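Mandelate racemase/muconate lactonizing enzyme (Jannaschia sp., PDB 4J3Z) is a member of the enolase superfamily and, as in its relatives, probably abstracts a proton next to a substrate carboxylate. Local coordinates at residues T264-F269 against K294-L299; T145-A150 against S189-A194; A336-F341 against P350-G355. One frame throughout, in Å; residues are numbered along the deposited sequence.

Overall arrangement
All three contacts belong to the barrel domain of an enolase-superfamily protein. Interactions 1 and 2 each join two helices of the outer layer: 266-274 with 290-302, and 147-159 with 183-200. Interaction 3 ties the loop leaving the last parallel strand, 334-336, to a later loop. Interactions 1 and 3 lie on opposite sides of the chain's centre, their centres about 26 Å apart; interaction 2 is about 34 Å from interaction 1 and about 24 Å from interaction 3, centre to centre, and none touches another. In relatives the active site lies at the C-terminal ends of the barrel strands, the end from which 336-341 leaves. Interaction 1 also borders two other subunits.

Interaction 1 of 3, residues T264-F269 against K294-L299; sequences TGVTEF and KKIATL
I296 wedges its branched side chain between F269 and V266. F269 takes both CD1 and the CG2 branch of I296, while CG1, on the same arm as CD1, meets V266. The terminal CD1 sits over one face of the F269 ring, offset toward the rim, 3.8 Å from the centroid and 20° off the ring normal, a CH-pi contact. The other branch, I296 CG2, reaches F269 CD2 at 3.5 Å, and the two side chains cross at a slant. Nearer the backbone of I296, CG1 meets V266 CG2 at 3.7 Å. This methyl, which the first torsion of V266 (CG1 at chi1 80°) sets opposite the backbone N, points into the second helix, where it lies 3.4 Å from the carbonyl O of K295 and touches L299 CD2 at 4.2 Å. G265, at the N-cap, places its carbonyl O at the edge of the F269 ring, in its plane. Shortening F269 to an alanine is likely to take the aromatic face from I296 CD1 and open a gap beside it. The contact pairs the first turn of helix 266-274 with the middle of helix 290-302. F269 and I296 both extend to L280 of strand 279-280 and A287 of helix 284-287, while K295 and L299 continue the packing into a second subunit.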
# COMPACT_ATOMS: atom_id res chain seq x y z
N THR D 264 17.37 -16.29 12.75
CA THR D 264 18.25 -17.20 12.03
C THR D 264 17.87 -17.21 10.55
O THR D 264 16.69 -17.14 10.20
CB THR D 264 18.23 -18.62 12.64
OG1 THR D 264 19.30 -19.39 12.09
CG2 THR D 264 16.91 -19.35 12.40
N GLY D 265 18.87 -17.30 9.68
CA GLY D 265 18.61 -17.36 8.25
C GLY D 265 18.35 -15.99 7.66
O GLY D 265 17.53 -15.22 8.17
N VAL D 266 19.05 -15.70 6.57
CA VAL D 266 19.02 -14.39 5.93
C VAL D 266 17.59 -13.95 5.55
O VAL D 266 17.30 -12.75 5.54
CB VAL D 266 20.00 -14.34 4.72
CG1 VAL D 266 19.41 -14.99 3.47
CG2 VAL D 266 20.45 -12.92 4.43
N THR D 267 16.70 -14.91 5.30
CA THR D 267 15.28 -14.62 5.05
C THR D 267 14.54 -13.97 6.23
O THR D 267 13.64 -13.15 6.03
CB THR D 267 14.50 -15.87 4.60
OG1 THR D 267 13.20 -15.49 4.12
CG2 THR D 267 14.37 -16.91 5.75
N GLU D 268 14.91 -14.34 7.46
CA GLU D 268 14.23 -13.82 8.65
C GLU D 268 14.69 -12.40 8.94
O GLU D 268 13.88 -11.53 9.27
CB GLU D 268 14.46 -14.72 9.86
CG GLU D 268 13.49 -15.90 9.95
CD GLU D 268 13.67 -16.75 11.20
OE1 GLU D 268 14.68 -16.60 11.94
OE2 GLU D 268 12.80 -17.61 11.43
N PHE D 269 16.00 -12.17 8.82
CA PHE D 269 16.57 -10.84 8.88
C PHE D 269 15.93 -9.91 7.84
O PHE D 269 15.58 -8.78 8.16
CB PHE D 269 18.09 -10.92 8.70
CG PHE D 269 18.81 -11.44 9.91
CD1 PHE D 269 18.97 -12.81 10.12
CD2 PHE D 269 19.33 -10.56 10.86
CE1 PHE D 269 19.62 -13.29 11.24
CE2 PHE D 269 19.99 -11.04 11.98
CZ PHE D 269 20.14 -12.41 12.17
N LYS D 294 27.75 -12.45 6.35
CA LYS D 294 28.05 -11.60 5.19
C LYS D 294 26.82 -11.29 4.34
O LYS D 294 26.65 -10.16 3.87
CB LYS D 294 29.13 -12.22 4.30
CG LYS D 294 30.57 -11.91 4.69
CD LYS D 294 30.89 -10.42 4.63
CE LYS D 294 31.10 -9.93 3.21
NZ LYS D 294 31.53 -8.50 3.26
N LYS D 295 25.95 -12.24 4.18
CA LYS D 295 24.84 -11.93 3.37
C LYS D 295 23.69 -11.27 4.08
O LYS D 295 22.88 -10.67 3.47
CB LYS D 295 24.45 -13.10 2.49
CG LYS D 295 24.27 -14.37 3.21
CD LYS D 295 23.65 -15.36 2.30
CE LYS D 295 24.64 -16.31 1.71
NZ LYS D 295 24.02 -16.98 0.57
N ILE D 296 23.65 -11.36 5.38
CA ILE D 296 22.78 -10.51 6.18
C ILE D 296 23.32 -9.07 6.13
O ILE D 296 22.55 -8.10 6.17
CB ILE D 296 22.70 -10.99 7.65
CG1 ILE D 296 22.17 -12.43 7.72
CG2 ILE D 296 21.83 -10.04 8.48
CD1 ILE D 296 22.45 -13.12 9.04
N ALA D 297 24.63 -8.94 6.04
CA ALA D 297 25.27 -7.62 5.96
C ALA D 297 25.01 -6.93 4.62
O ALA D 297 24.91 -5.71 4.55
CB ALA D 297 26.76 -7.73 6.22
N THR D 298 24.90 -7.72 3.55
CA THR D 298 24.64 -7.18 2.21
C THR D 298 23.19 -6.74 2.06
O THR D 298 22.91 -5.70 1.44
CB THR D 298 25.02 -8.20 1.12
OG1 THR D 298 26.45 -8.26 1.01
CG2 THR D 298 24.47 -7.81 -0.22
N LEU D 299 22.28 -7.52 2.65
CA LEU D 299 20.87 -7.14 2.70
C LEU D 299 20.64 -5.90 3.56
O LEU D 299 19.79 -5.08 3.25
CB LEU D 299 20.01 -8.30 3.21
CG LEU D 299 19.23 -9.22 2.26
CD1 LEU D 299 18.16 -8.49 1.47
CD2 LEU D 299 20.13 -10.02 1.35

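Interaction 2 of 3, residues T145-A150 against S189-A194; sequences TSPEMA and SARFCA
P147 and F192 bring the two backbones close, their CA atoms 4.5 Å apart, where the first turn of helix 147-159 abuts the middle of helix 183-200. S146 is the N-cap of the first helix: its OG accepts from M149 N at 3.2 Å. The F192 ring is set against T145-P147 and A150, its side chain crossing P147 at about a right angle. P147 CA stands over one face, 4.2 Å from the centroid, as a CH-pi contact, and P147 N is 3.5 Å from F192 CE1. At the rim, the carbonyl carbon of T145 lies in the ring plane, and S146 N approaches F192 CZ at 3.6 Å. A150 CB, one turn on, meets F192 CE2, also at 3.6 Å. On the outer side R191 bends at chi3 (47°), which brings its guanidinium back across the proline: R191 NH2 comes within 3.5 Å of P147 CG. E148 OE2 lies near the guanidinium plane at its edge, 4.4 Å from R191 NH2, too far for a salt bridge; R191 also has a weak, long pairing with D187. No hydrogen bond spans the two segments. Cohesion therefore rests mainly on apolar contact round F192 and P147, with E148 probably adding only a modest attraction.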
# COMPACT_ATOMS: atom_id res chain seq x y z
N THR D 145 19.55 -2.09 39.62
CA THR D 145 18.50 -1.08 39.69
C THR D 145 19.06 0.28 40.08
O THR D 145 18.34 1.13 40.62
CB THR D 145 17.35 -1.48 40.65
OG1 THR D 145 17.88 -1.69 41.97
CG2 THR D 145 16.65 -2.76 40.17
N SER D 146 20.33 0.51 39.78
CA SER D 146 21.01 1.72 40.25
C SER D 146 21.52 2.64 39.12
O SER D 146 22.56 2.36 38.52
CB SER D 146 22.14 1.36 41.22
OG SER D 146 22.77 2.53 41.71
N PRO D 147 20.81 3.74 38.86
CA PRO D 147 21.19 4.75 37.85
C PRO D 147 22.51 5.47 38.17
O PRO D 147 23.23 5.90 37.27
CB PRO D 147 20.03 5.75 37.88
CG PRO D 147 18.90 5.03 38.55
CD PRO D 147 19.53 4.09 39.51
N GLU D 148 22.82 5.61 39.45
CA GLU D 148 24.08 6.23 39.88
C GLU D 148 25.26 5.27 39.69
O GLU D 148 26.31 5.65 39.17
CB GLU D 148 23.97 6.70 41.33
CG GLU D 148 22.74 7.56 41.65
CD GLU D 148 21.41 6.80 41.53
OE1 GLU D 148 21.40 5.58 41.80
OE2 GLU D 148 20.38 7.42 41.16
N MET D 149 25.08 4.01 40.09
CA MET D 149 26.11 2.99 39.91
C MET D 149 26.37 2.68 38.43
O MET D 149 27.51 2.43 38.04
CB MET D 149 25.73 1.71 40.67
CG MET D 149 25.69 1.89 42.17
SD MET D 149 25.26 0.40 43.09
CE MET D 149 24.45 1.14 44.50
N ALA D 150 25.32 2.72 37.61
CA ALA D 150 25.44 2.55 36.17
C ALA D 150 26.16 3.74 35.52
O ALA D 150 26.93 3.56 34.57
CB ALA D 150 24.08 2.32 35.54
N SER D 189 14.04 3.17 33.42
CA SER D 189 14.67 3.35 32.10
C SER D 189 15.13 4.78 31.82
O SER D 189 16.25 5.00 31.36
CB SER D 189 13.71 2.92 30.98
OG SER D 189 13.24 1.60 31.17
N ALA D 190 14.25 5.75 32.09
CA ALA D 190 14.59 7.18 31.95
C ALA D 190 15.65 7.63 32.96
O ALA D 190 16.66 8.25 32.58
CB ALA D 190 13.34 8.04 32.05
N ARG D 191 15.45 7.31 34.24
CA ARG D 191 16.45 7.63 35.28
C ARG D 191 17.82 7.09 34.91
O ARG D 191 18.83 7.79 35.04
CB ARG D 191 16.02 7.08 36.65
CG ARG D 191 15.07 7.99 37.42
CD ARG D 191 14.57 7.33 38.71
NE ARG D 191 15.65 6.70 39.49
CZ ARG D 191 15.46 5.77 40.44
NH1 ARG D 191 14.24 5.35 40.75
NH2 ARG D 191 16.51 5.26 41.08
N PHE D 192 17.85 5.84 34.42
CA PHE D 192 19.08 5.23 33.89
C PHE D 192 19.69 6.01 32.74
O PHE D 192 20.89 6.27 32.75
CB PHE D 192 18.81 3.79 33.45
CG PHE D 192 19.30 2.75 34.43
CD1 PHE D 192 18.68 2.60 35.67
CD2 PHE D 192 20.35 1.92 34.10
CE1 PHE D 192 19.12 1.64 36.57
CE2 PHE D 192 20.78 0.95 34.98
CZ PHE D 192 20.17 0.81 36.22
N CYS D 193 18.87 6.38 31.76
CA CYS D 193 19.35 7.18 30.61
C CYS D 193 19.84 8.57 31.01
O CYS D 193 20.85 9.05 30.48
CB CYS D 193 18.27 7.31 29.53
SG CYS D 193 18.02 5.87 28.47
N ALA D 194 19.13 9.23 31.92
CA ALA D 194 19.51 10.58 32.39
C ALA D 194 20.87 10.61 33.08
O ALA D 194 21.70 11.46 32.78
CB ALA D 194 18.45 11.17 33.30

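Interaction 3 of 3, residues A336-F341 against P350-G355; sequences AIETPF and PRVENG
E338 and V352 form the polar link of this contact. The backbone N of V352 donates to E338 OE1 at 3.1 Å with an N-H...acceptor angle of 150°, arriving from above the carboxylate plane, 44° out of it. A bend at chi2 (-98°) turns the carboxylate of E338 toward the loop 350-355. Its stronger polar partner is R349, the residue before P350, which makes a salt bridge to E338 OE2. With OE1 accepting from V352 N as well, these bonds should limit turning of the group. The carbonyl O of P350 is taken by the indole NE1 of W318.

The one apolar contact between the segments joins A336 CB to V352 CG2 at 4.0 Å. The same V352 CG2 also lies 3.7 Å from the carboxylate carbon E338 CD. V352 packs further on W318 of helix 315-327, Y162 and V357, and W318 and Y162 touch E338 too.

Topologically, 336-341 follows on from strand 334-336, which pairs in parallel with 125-131, and the loop 350-355 leads into strand 356-358, antiparallel to 125-131. The arrangement belongs to the seam where first and last parallel strands close the modified TIM barrel characteristic of the enolase superfamily.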
# COMPACT_ATOMS: atom_id res chain seq x y z
N ALA D 336 30.96 -6.62 22.85
CA ALA D 336 32.10 -7.32 23.45
C ALA D 336 31.85 -7.77 24.89
O ALA D 336 31.09 -7.14 25.61
CB ALA D 336 33.36 -6.45 23.38
N ILE D 337 32.39 -8.88 25.29
CA ILE D 337 32.56 -9.17 26.71
C ILE D 337 34.01 -9.52 27.05
O ILE D 337 34.49 -10.57 26.73
CB ILE D 337 31.64 -10.27 27.21
CG1 ILE D 337 30.39 -10.36 26.41
CG2 ILE D 337 31.21 -9.94 28.58
CD1 ILE D 337 29.40 -11.36 26.89
N GLU D 338 34.69 -8.60 27.70
CA GLU D 338 36.09 -8.76 27.94
C GLU D 338 36.56 -9.31 29.29
O GLU D 338 37.34 -8.73 30.00
CB GLU D 338 36.78 -7.49 27.57
CG GLU D 338 36.47 -7.07 26.19
CD GLU D 338 37.53 -7.46 25.24
OE1 GLU D 338 38.64 -6.98 25.35
OE2 GLU D 338 37.24 -8.27 24.37
N THR D 339 36.14 -10.50 29.57
CA THR D 339 36.48 -11.17 30.82
C THR D 339 37.83 -11.88 30.72
O THR D 339 38.30 -12.16 29.62
CB THR D 339 35.44 -12.23 31.21
OG1 THR D 339 35.60 -13.38 30.37
CG2 THR D 339 34.03 -11.67 31.09
N PRO D 340 38.46 -12.18 31.89
CA PRO D 340 39.65 -13.04 31.96
C PRO D 340 39.46 -14.42 31.33
O PRO D 340 40.32 -14.89 30.57
CB PRO D 340 39.89 -13.17 33.47
CG PRO D 340 39.33 -11.91 34.04
CD PRO D 340 38.15 -11.56 33.19
N PHE D 341 38.36 -15.10 31.66
CA PHE D 341 38.13 -16.44 31.13
C PHE D 341 38.13 -16.47 29.60
O PHE D 341 38.71 -17.37 28.99
CB PHE D 341 36.84 -17.03 31.69
CG PHE D 341 36.63 -18.48 31.33
CD1 PHE D 341 37.55 -19.45 31.74
CD2 PHE D 341 35.52 -18.88 30.61
CE1 PHE D 341 37.34 -20.79 31.43
CE2 PHE D 341 35.32 -20.21 30.29
CZ PHE D 341 36.23 -21.17 30.70
N PRO D 350 40.90 -11.59 19.87
CA PRO D 350 41.01 -10.16 19.59
C PRO D 350 40.74 -9.34 20.86
O PRO D 350 39.79 -9.62 21.59
CB PRO D 350 39.90 -9.92 18.55
CG PRO D 350 39.62 -11.26 17.96
CD PRO D 350 39.81 -12.22 19.10
N ARG D 351 41.60 -8.36 21.12
CA ARG D 351 41.47 -7.54 22.32
C ARG D 351 40.89 -6.17 21.99
O ARG D 351 41.36 -5.49 21.07
CB ARG D 351 42.82 -7.37 23.02
CG ARG D 351 43.75 -8.56 22.89
CD ARG D 351 45.14 -8.27 23.42
NE ARG D 351 45.32 -8.78 24.78
CZ ARG D 351 46.49 -9.13 25.32
NH1 ARG D 351 47.61 -9.02 24.62
NH2 ARG D 351 46.54 -9.59 26.56
N VAL D 352 39.87 -5.76 22.73
CA VAL D 352 39.41 -4.38 22.66
C VAL D 352 40.46 -3.54 23.37
O VAL D 352 40.65 -3.66 24.58
CB VAL D 352 38.03 -4.20 23.33
CG1 VAL D 352 37.68 -2.72 23.43
CG2 VAL D 352 36.97 -4.97 22.57
N GLU D 353 41.17 -2.72 22.60
CA GLU D 353 42.17 -1.82 23.16
C GLU D 353 41.77 -0.38 22.83
O GLU D 353 41.67 -0.01 21.65
CB GLU D 353 43.59 -2.17 22.66
CG GLU D 353 43.99 -3.63 22.92
CD GLU D 353 45.48 -3.84 23.09
OE1 GLU D 353 46.21 -4.01 22.08
OE2 GLU D 353 45.94 -3.86 24.25
N ASN D 354 41.48 0.39 23.87
CA ASN D 354 40.97 1.77 23.75
C ASN D 354 39.67 1.88 22.95
O ASN D 354 39.61 2.63 21.98
CB ASN D 354 42.04 2.71 23.17
CG ASN D 354 43.09 3.11 24.19
OD1 ASN D 354 43.22 2.49 25.25
ND2 ASN D 354 43.85 4.16 23.88
N GLY D 355 38.65 1.14 23.38
CA GLY D 355 37.32 1.17 22.75
C GLY D 355 37.19 0.58 21.34
O GLY D 355 36.10 0.59 20.76